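Local coordinates for protein SnoN,Epimerase SnoN (Streptomyces nogalater, PDB 5EP9) that acts as an iron- and 2-oxoglutarate-dependent epimerase in nogalamycin biosynthesis, at residues Asp95-Arg98 with Arg99-Thr102. Sequence-based numbering, arbitrary orientation.
Sequences DTMR and RLAT
The carbonyl oxygen of R98 is gripped twice by T102. The backbone N of T102 donates to R98 O at 3.0 Å, and the hydroxyl OG1 of T102 donates to R98 O at 2.7 Å. The two donors come from opposite faces of the carbonyl plane. OG1 can reach back because it sits between the backbone N and the carbonyl carbon (chi1 56°). T102 is also where the chain leaves helical geometry, and its hydroxyl fastens the last turn of helix 95-101. With a valine here, R98 O would probably keep the backbone bond but lose its second donor, and the helix end would likely be held less firmly. This short helix lies in the SnoN part 14-202 of the fusion and packs against helix 54-70 and strand 118-128, a strand of the larger sheet of the cupin-type fold. Ahead of T102 the backbone bonds follow the alpha-helical i to i+4 pattern, from R99 N to D95 O at 2.7 Å through A101 N to M97 O. A bend at chi3 (-93°) turns the guanidinium of R99 so that one face lies over T96 CA, and R99 NH2 comes within 3.1 Å of T96 OG1. On the inner side M97 and L100 lie side by side, M97 SD 4.1 Å from L100 CD2. M97 also touches L67 and V125. R98 is extended from CG to NE, and its NH2 makes a hydrogen bond to the carbonyl oxygen of D278, in the 203-305 part.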
loop_
_atom_site.group_PDB
_atom_site.type_symbol
_atom_site.label_atom_id
_atom_site.label_comp_id
_atom_site.label_asym_id
_atom_site.label_seq_id
_atom_site.Cartn_x
_atom_site.Cartn_y
_atom_site.Cartn_z
ATOM N N ASP A 95 7.763 3.236 16.216
ATOM C CA ASP A 95 8.882 3.862 15.518
ATOM C C ASP A 95 9.415 2.853 14.356
ATOM O O ASP A 95 9.913 3.325 13.351
ATOM C CB ASP A 95 9.990 4.202 16.492
ATOM C CG ASP A 95 9.502 5.350 17.485
ATOM O OD1 ASP A 95 8.503 6.016 17.113
ATOM O OD2 ASP A 95 10.084 5.595 18.566
ATOM N N THR A 96 9.467 1.565 14.656
ATOM C CA THR A 96 10.156 0.642 13.891
ATOM C C THR A 96 9.326 0.589 12.507
ATOM O O THR A 96 9.878 0.793 11.458
ATOM C CB THR A 96 10.229 -0.733 14.584
ATOM O OG1 THR A 96 11.142 -0.668 15.673
ATOM C CG2 THR A 96 10.738 -1.793 13.623
ATOM N N MET A 97 8.025 0.546 12.619
ATOM C CA MET A 97 7.229 0.738 11.498
ATOM C C MET A 97 7.313 2.115 10.792
ATOM O O MET A 97 7.270 2.181 9.546
ATOM C CB MET A 97 5.738 0.322 11.774
ATOM C CG MET A 97 5.588 -1.160 12.081
ATOM S SD MET A 97 6.291 -2.117 10.704
ATOM C CE MET A 97 6.301 -3.733 11.387
ATOM N N ARG A 98 7.505 3.167 11.536
ATOM C CA ARG A 98 7.756 4.419 10.896
ATOM C C ARG A 98 9.044 4.397 10.114
ATOM O O ARG A 98 9.118 5.098 9.073
ATOM C CB ARG A 98 7.745 5.616 11.899
ATOM C CG ARG A 98 7.546 6.997 11.232
ATOM C CD ARG A 98 7.525 8.096 12.303
ATOM N NE ARG A 98 7.028 9.403 11.817
ATOM C CZ ARG A 98 7.729 10.279 11.079
ATOM N NH1 ARG A 98 8.961 9.982 10.659
ATOM N NH2 ARG A 98 7.231 11.488 10.770
ATOM N N ARG A 99 10.078 3.736 10.645
ATOM C CA ARG A 99 11.333 3.652 9.871
ATOM C C ARG A 99 11.094 2.909 8.566
ATOM O O ARG A 99 11.668 3.223 7.539
ATOM C CB ARG A 99 12.502 3.007 10.620
ATOM C CG ARG A 99 13.063 3.961 11.699
ATOM C CD ARG A 99 14.345 3.490 12.374
ATOM N NE ARG A 99 14.051 2.757 13.581
ATOM C CZ ARG A 99 13.942 1.440 13.667
ATOM N NH1 ARG A 99 14.088 0.638 12.581
ATOM N NH2 ARG A 99 13.639 0.933 14.873
ATOM N N LEU A 100 10.279 1.886 8.612
ATOM C CA LEU A 100 9.948 1.167 7.351
ATOM C C LEU A 100 9.155 2.058 6.366
ATOM O O LEU A 100 9.372 2.022 5.152
ATOM C CB LEU A 100 9.243 -0.177 7.630
ATOM C CG LEU A 100 8.794 -0.993 6.457
ATOM C CD1 LEU A 100 9.929 -1.340 5.517
ATOM C CD2 LEU A 100 8.104 -2.221 6.983
ATOM N N ALA A 101 8.179 2.773 6.903
ATOM C CA ALA A 101 7.331 3.696 6.128
ATOM C C ALA A 101 8.109 4.781 5.405
ATOM O O ALA A 101 7.784 5.162 4.284
ATOM C CB ALA A 101 6.295 4.331 7.014
ATOM N N THR A 102 9.186 5.219 6.039
ATOM C CA THR A 102 10.099 6.215 5.489
ATOM C C THR A 102 11.463 5.665 5.070
ATOM O O THR A 102 12.367 6.396 4.803
ATOM C CB THR A 102 10.307 7.380 6.499
ATOM O OG1 THR A 102 10.758 6.847 7.733
ATOM C CG2 THR A 102 8.989 8.092 6.740
#